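Local structure of cryptochrome DASH, chloroplastic/mitochondrial (Arabidopsis thaliana, 2J4D) at residues A[34-47]-A[58-72]. The protein repairs cyclobutane pyrimidine dimers in single-stranded DNA as an FAD- and folate-binding photolyase, and may also act as a photoreceptor. Numbering follows the deposited sequence.
Sequences VKRKGKGVTILWFR and LYKAWSSSDTILPVY
Arg36 reaches into the C-terminal end of helix 58-63 and lies between Trp62 and Asp66. Trp62 CD1 sits 3.4 Å above the centre of the guanidinium, the two planes 30° apart. Asp66 CA lies over the opposite face, nearer the rim. Arg36 NE donates to Trp62 O at 2.8 Å, and Arg36 NH2 donates to Ser65 OG in the guanidinium plane at 3.2 Å. Arg36 CD lies over the five-membered ring of Trp62 in a CH-pi contact; the bend at chi3 (61°) then sends NE to Trp62 O. Ser65 OG donates in turn to Ala61 O. Arg36 NH1 is hydrogen-bonded to Gly218 O, outside the two segments. Lys39, extended, brings NZ to Ser63 O at 3.1 Å. With an alanine here instead of Arg36, Trp62 O and Ser65 OG would probably lose these donors and part of one face of the Trp62 ring would be uncovered. Gly40 N meets Asp66 OD2 at 2.7 Å, from above the carboxylate plane. Parallel strands 41-46 and 67-72 then pair from Thr42 N to Thr67 O through Phe46 N to Val71 O. Leu44 packs CD2 tightly on Leu58 CD1, at 3.5 Å. This is a beta-alpha-beta crossover of the photolyase alpha/beta domain. Arg36 and Lys39, at the carbonyl end of the helix, probably offset the partial negative charge there.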
loop_
_atom_site.group_PDB
_atom_site.type_symbol
_atom_site.label_atom_id
_atom_site.label_comp_id
_atom_site.label_asym_id
_atom_site.label_seq_id
_atom_site.Cartn_x
_atom_site.Cartn_y
_atom_site.Cartn_z
ATOM N N VAL A 34 -18.269 -22.354 -17.364
ATOM C CA VAL A 34 -16.951 -22.854 -16.982
ATOM C C VAL A 34 -17.034 -24.274 -16.456
ATOM O O VAL A 34 -17.741 -24.563 -15.487
ATOM C CB VAL A 34 -16.244 -21.930 -15.963
ATOM C CG1 VAL A 34 -17.254 -21.331 -15.043
ATOM C CG2 VAL A 34 -15.164 -22.706 -15.203
ATOM N N LYS A 35 -16.318 -25.155 -17.154
ATOM C CA LYS A 35 -16.247 -26.580 -16.837
ATOM C C LYS A 35 -14.968 -26.830 -16.044
ATOM O O LYS A 35 -13.872 -26.527 -16.514
ATOM C CB LYS A 35 -16.221 -27.407 -18.125
ATOM C CG LYS A 35 -15.010 -27.125 -19.024
ATOM C CD LYS A 35 -15.265 -26.005 -20.038
ATOM C CE LYS A 35 -14.262 -24.857 -19.919
ATOM N NZ LYS A 35 -14.759 -23.771 -19.026
ATOM N N ARG A 36 -15.105 -27.403 -14.857
ATOM C CA ARG A 36 -13.945 -27.659 -14.023
ATOM C C ARG A 36 -13.607 -29.138 -13.905
ATOM O O ARG A 36 -12.511 -29.498 -13.472
ATOM C CB ARG A 36 -14.194 -27.072 -12.637
ATOM C CG ARG A 36 -14.673 -25.640 -12.689
ATOM C CD ARG A 36 -14.733 -25.089 -11.304
ATOM N NE ARG A 36 -13.415 -25.110 -10.691
ATOM C CZ ARG A 36 -13.198 -25.353 -9.405
ATOM N NH1 ARG A 36 -14.213 -25.601 -8.590
ATOM N NH2 ARG A 36 -11.963 -25.334 -8.923
ATOM N N LYS A 37 -14.540 -29.992 -14.312
ATOM C CA LYS A 37 -14.362 -31.441 -14.238
ATOM C C LYS A 37 -13.056 -31.958 -14.849
ATOM O O LYS A 37 -12.742 -31.695 -16.010
ATOM C CB LYS A 37 -15.561 -32.135 -14.895
ATOM C CG LYS A 37 -15.958 -33.445 -14.234
ATOM C CD LYS A 37 -17.406 -33.824 -14.548
ATOM C CE LYS A 37 -18.406 -32.844 -13.926
ATOM N NZ LYS A 37 -19.823 -33.307 -14.053
ATOM N N GLY A 38 -12.298 -32.689 -14.033
ATOM C CA GLY A 38 -11.039 -33.266 -14.469
ATOM C C GLY A 38 -9.838 -32.340 -14.577
ATOM O O GLY A 38 -8.750 -32.796 -14.933
ATOM N N LYS A 39 -10.000 -31.055 -14.263
ATOM C CA LYS A 39 -8.877 -30.127 -14.386
ATOM C C LYS A 39 -7.808 -30.225 -13.298
ATOM O O LYS A 39 -6.766 -29.568 -13.377
ATOM C CB LYS A 39 -9.398 -28.694 -14.530
ATOM C CG LYS A 39 -10.065 -28.479 -15.885
ATOM C CD LYS A 39 -10.433 -27.039 -16.157
ATOM C CE LYS A 39 -11.014 -26.908 -17.556
ATOM N NZ LYS A 39 -11.416 -25.516 -17.872
ATOM N N GLY A 40 -8.058 -31.049 -12.288
ATOM C CA GLY A 40 -7.078 -31.249 -11.234
ATOM C C GLY A 40 -6.887 -30.156 -10.199
ATOM O O GLY A 40 -7.616 -29.161 -10.152
ATOM N N VAL A 41 -5.869 -30.352 -9.372
ATOM C CA VAL A 41 -5.546 -29.431 -8.297
ATOM C C VAL A 41 -4.661 -28.258 -8.704
ATOM O O VAL A 41 -3.757 -28.397 -9.530
ATOM C CB VAL A 41 -4.840 -30.178 -7.146
ATOM C CG1 VAL A 41 -4.422 -29.196 -6.056
ATOM C CG2 VAL A 41 -5.763 -31.245 -6.580
ATOM N N THR A 42 -4.936 -27.098 -8.115
ATOM C CA THR A 42 -4.129 -25.911 -8.357
ATOM C C THR A 42 -3.876 -25.250 -7.006
ATOM O O THR A 42 -4.678 -25.371 -6.076
ATOM C CB THR A 42 -4.828 -24.882 -9.280
ATOM O OG1 THR A 42 -3.913 -23.819 -9.584
ATOM C CG2 THR A 42 -6.049 -24.280 -8.594
ATOM N N ILE A 43 -2.747 -24.571 -6.896
ATOM C CA ILE A 43 -2.410 -23.868 -5.675
ATOM C C ILE A 43 -2.482 -22.383 -6.002
ATOM O O ILE A 43 -1.971 -21.957 -7.037
ATOM C CB ILE A 43 -0.974 -24.213 -5.211
ATOM C CG1 ILE A 43 -0.938 -25.650 -4.680
ATOM C CG2 ILE A 43 -0.498 -23.193 -4.155
ATOM C CD1 ILE A 43 0.467 -26.206 -4.446
ATOM N N LEU A 44 -3.143 -21.609 -5.144
ATOM C CA LEU A 44 -3.232 -20.163 -5.326
ATOM C C LEU A 44 -2.326 -19.546 -4.261
ATOM O O LEU A 44 -2.596 -19.641 -3.060
ATOM C CB LEU A 44 -4.669 -19.661 -5.134
ATOM C CG LEU A 44 -4.871 -18.140 -5.240
ATOM C CD1 LEU A 44 -4.370 -17.620 -6.584
ATOM C CD2 LEU A 44 -6.362 -17.825 -5.067
ATOM N N TRP A 45 -1.247 -18.922 -4.713
ATOM C CA TRP A 45 -0.273 -18.309 -3.814
ATOM C C TRP A 45 -0.522 -16.806 -3.654
ATOM O O TRP A 45 -0.341 -16.026 -4.594
ATOM C CB TRP A 45 1.138 -18.599 -4.348
ATOM C CG TRP A 45 2.264 -17.856 -3.682
ATOM C CD1 TRP A 45 2.364 -17.506 -2.369
ATOM C CD2 TRP A 45 3.462 -17.392 -4.314
ATOM N NE1 TRP A 45 3.554 -16.844 -2.143
ATOM C CE2 TRP A 45 4.246 -16.763 -3.320
ATOM C CE3 TRP A 45 3.952 -17.452 -5.629
ATOM C CZ2 TRP A 45 5.497 -16.193 -3.599
ATOM C CZ3 TRP A 45 5.195 -16.888 -5.906
ATOM C CH2 TRP A 45 5.953 -16.266 -4.894
ATOM N N PHE A 46 -0.950 -16.429 -2.450
ATOM C CA PHE A 46 -1.245 -15.042 -2.099
ATOM C C PHE A 46 -0.003 -14.294 -1.622
ATOM O O PHE A 46 0.843 -14.851 -0.923
ATOM C CB PHE A 46 -2.279 -14.987 -0.960
ATOM C CG PHE A 46 -3.713 -15.185 -1.402
ATOM C CD1 PHE A 46 -4.487 -14.099 -1.809
ATOM C CD2 PHE A 46 -4.307 -16.444 -1.343
ATOM C CE1 PHE A 46 -5.833 -14.255 -2.144
ATOM C CE2 PHE A 46 -5.657 -16.619 -1.676
ATOM C CZ PHE A 46 -6.424 -15.520 -2.077
ATOM N N ARG A 47 0.095 -13.027 -2.008
ATOM C CA ARG A 47 1.186 -12.175 -1.562
ATOM C C ARG A 47 0.560 -10.853 -1.139
ATOM O O ARG A 47 0.063 -10.753 -0.018
ATOM C CB ARG A 47 2.230 -11.998 -2.661
ATOM C CG ARG A 47 3.215 -13.177 -2.694
ATOM C CD ARG A 47 4.536 -12.823 -3.380
ATOM N NE ARG A 47 4.361 -12.704 -4.819
ATOM C CZ ARG A 47 5.348 -12.520 -5.685
ATOM N NH1 ARG A 47 6.603 -12.422 -5.265
ATOM N NH2 ARG A 47 5.076 -12.471 -6.985
ATOM N N LEU A 58 -7.122 -15.610 -8.608
ATOM C CA LEU A 58 -8.130 -16.494 -8.033
ATOM C C LEU A 58 -9.074 -16.974 -9.135
ATOM O O LEU A 58 -9.415 -18.154 -9.210
ATOM C CB LEU A 58 -8.940 -15.749 -6.969
ATOM C CG LEU A 58 -10.178 -16.460 -6.413
ATOM C CD1 LEU A 58 -9.767 -17.759 -5.741
ATOM C CD2 LEU A 58 -10.891 -15.554 -5.413
ATOM N N TYR A 59 -9.503 -16.061 -9.998
ATOM C CA TYR A 59 -10.400 -16.464 -11.073
ATOM C C TYR A 59 -9.751 -17.489 -12.009
ATOM O O TYR A 59 -10.369 -18.495 -12.361
ATOM C CB TYR A 59 -10.853 -15.262 -11.909
ATOM C CG TYR A 59 -11.875 -15.662 -12.946
ATOM C CD1 TYR A 59 -13.230 -15.724 -12.626
ATOM C CD2 TYR A 59 -11.480 -16.080 -14.214
ATOM C CE1 TYR A 59 -14.166 -16.197 -13.538
ATOM C CE2 TYR A 59 -12.406 -16.560 -15.132
ATOM C CZ TYR A 59 -13.746 -16.618 -14.785
ATOM O OH TYR A 59 -14.662 -17.123 -15.675
ATOM N N LYS A 60 -8.514 -17.230 -12.422
ATOM C CA LYS A 60 -7.824 -18.141 -13.337
ATOM C C LYS A 60 -7.552 -19.496 -12.693
ATOM O O LYS A 60 -7.594 -20.538 -13.362
ATOM C CB LYS A 60 -6.519 -17.504 -13.825
ATOM C CG LYS A 60 -5.723 -18.345 -14.825
ATOM C CD LYS A 60 -6.559 -18.794 -16.023
ATOM C CE LYS A 60 -5.683 -19.319 -17.162
ATOM N NZ LYS A 60 -5.479 -18.298 -18.238
ATOM N N ALA A 61 -7.276 -19.481 -11.395
ATOM C CA ALA A 61 -7.017 -20.712 -10.655
ATOM C C ALA A 61 -8.290 -21.559 -10.627
ATOM O O ALA A 61 -8.269 -22.767 -10.884
ATOM C CB ALA A 61 -6.587 -20.381 -9.240
ATOM N N TRP A 62 -9.403 -20.907 -10.316
ATOM C CA TRP A 62 -10.695 -21.571 -10.243
ATOM C C TRP A 62 -11.149 -22.134 -11.584
ATOM O O TRP A 62 -11.613 -23.269 -11.660
ATOM C CB TRP A 62 -11.741 -20.586 -9.726
ATOM C CG TRP A 62 -13.148 -21.092 -9.790
ATOM C CD1 TRP A 62 -13.738 -22.003 -8.958
ATOM C CD2 TRP A 62 -14.150 -20.700 -10.732
ATOM N NE1 TRP A 62 -15.052 -22.196 -9.323
ATOM C CE2 TRP A 62 -15.329 -21.410 -10.409
ATOM C CE3 TRP A 62 -14.167 -19.816 -11.819
ATOM C CZ2 TRP A 62 -16.515 -21.263 -11.136
ATOM C CZ3 TRP A 62 -15.349 -19.669 -12.543
ATOM C CH2 TRP A 62 -16.504 -20.391 -12.196
ATOM N N SER A 63 -11.002 -21.348 -12.641
ATOM C CA SER A 63 -11.452 -21.777 -13.956
ATOM C C SER A 63 -10.551 -22.796 -14.643
ATOM O O SER A 63 -10.934 -23.377 -15.654
ATOM C CB SER A 63 -11.642 -20.561 -14.871
ATOM O OG SER A 63 -10.423 -19.873 -15.058
ATOM N N SER A 64 -9.366 -23.032 -14.093
ATOM C CA SER A 64 -8.459 -23.990 -14.706
ATOM C C SER A 64 -8.178 -25.199 -13.817
ATOM O O SER A 64 -7.188 -25.906 -14.013
ATOM C CB SER A 64 -7.147 -23.295 -15.062
ATOM O OG SER A 64 -6.460 -22.894 -13.896
ATOM N N SER A 65 -9.054 -25.442 -12.851
ATOM C CA SER A 65 -8.890 -26.558 -11.925
ATOM C C SER A 65 -10.247 -27.073 -11.459
ATOM O O SER A 65 -11.284 -26.506 -11.805
ATOM C CB SER A 65 -8.124 -26.096 -10.690
ATOM O OG SER A 65 -8.944 -25.233 -9.911
ATOM N N ASP A 66 -10.235 -28.155 -10.687
ATOM C CA ASP A 66 -11.473 -28.676 -10.120
ATOM C C ASP A 66 -11.358 -28.570 -8.609
ATOM O O ASP A 66 -12.342 -28.751 -7.883
ATOM C CB ASP A 66 -11.753 -30.131 -10.541
ATOM C CG ASP A 66 -10.613 -31.084 -10.216
ATOM O OD1 ASP A 66 -10.043 -31.015 -9.106
ATOM O OD2 ASP A 66 -10.301 -31.930 -11.082
ATOM N N THR A 67 -10.157 -28.228 -8.142
ATOM C CA THR A 67 -9.879 -28.094 -6.712
ATOM C C THR A 67 -8.800 -27.032 -6.482
ATOM O O THR A 67 -7.795 -27.003 -7.188
ATOM C CB THR A 67 -9.389 -29.435 -6.136
ATOM O OG1 THR A 67 -10.322 -30.463 -6.484
ATOM C CG2 THR A 67 -9.287 -29.367 -4.624
ATOM N N ILE A 68 -8.998 -26.167 -5.492
ATOM C CA ILE A 68 -8.022 -25.107 -5.218
ATOM C C ILE A 68 -7.462 -25.155 -3.812
ATOM O O ILE A 68 -8.199 -25.372 -2.859
ATOM C CB ILE A 68 -8.644 -23.695 -5.367
ATOM C CG1 ILE A 68 -9.249 -23.520 -6.757
ATOM C CG2 ILE A 68 -7.572 -22.629 -5.092
ATOM C CD1 ILE A 68 -10.119 -22.270 -6.879
ATOM N N LEU A 69 -6.157 -24.934 -3.687
ATOM C CA LEU A 69 -5.520 -24.889 -2.376
ATOM C C LEU A 69 -4.909 -23.493 -2.201
ATOM O O LEU A 69 -3.813 -23.232 -2.683
ATOM C CB LEU A 69 -4.412 -25.945 -2.255
ATOM C CG LEU A 69 -3.585 -25.852 -0.969
ATOM C CD1 LEU A 69 -4.506 -25.870 0.240
ATOM C CD2 LEU A 69 -2.601 -27.015 -0.898
ATOM N N PRO A 70 -5.630 -22.575 -1.537
ATOM C CA PRO A 70 -5.140 -21.205 -1.307
ATOM C C PRO A 70 -4.065 -21.215 -0.222
ATOM O O PRO A 70 -4.244 -21.820 0.836
ATOM C CB PRO A 70 -6.392 -20.449 -0.853
ATOM C CG PRO A 70 -7.535 -21.281 -1.401
ATOM C CD PRO A 70 -7.050 -22.689 -1.169
ATOM N N VAL A 71 -2.957 -20.531 -0.474
ATOM C CA VAL A 71 -1.861 -20.514 0.481
ATOM C C VAL A 71 -1.235 -19.141 0.684
ATOM O O VAL A 71 -1.124 -18.361 -0.259
ATOM C CB VAL A 71 -0.711 -21.434 0.013
ATOM C CG1 VAL A 71 0.370 -21.506 1.084
ATOM C CG2 VAL A 71 -1.245 -22.818 -0.323
ATOM N N TYR A 72 -0.841 -18.855 1.921
ATOM C CA TYR A 72 -0.123 -17.624 2.215
ATOM C C TYR A 72 1.083 -18.071 3.022
ATOM O O TYR A 72 0.945 -18.832 3.986
ATOM C CB TYR A 72 -0.920 -16.629 3.055
ATOM C CG TYR A 72 -0.092 -15.392 3.369
ATOM C CD1 TYR A 72 0.060 -14.369 2.429
ATOM C CD2 TYR A 72 0.604 -15.282 4.574
ATOM C CE1 TYR A 72 0.891 -13.270 2.682
ATOM C CE2 TYR A 72 1.435 -14.190 4.839
ATOM C CZ TYR A 72 1.575 -13.193 3.891
ATOM O OH TYR A 72 2.413 -12.133 4.149
HETATM O O HOH W 1 -13.201 -33.239 -11.776
HETATM O O HOH W 2 -5.167 -27.581 -12.179
HETATM O O HOH W 3 -6.074 -27.820 -15.762
#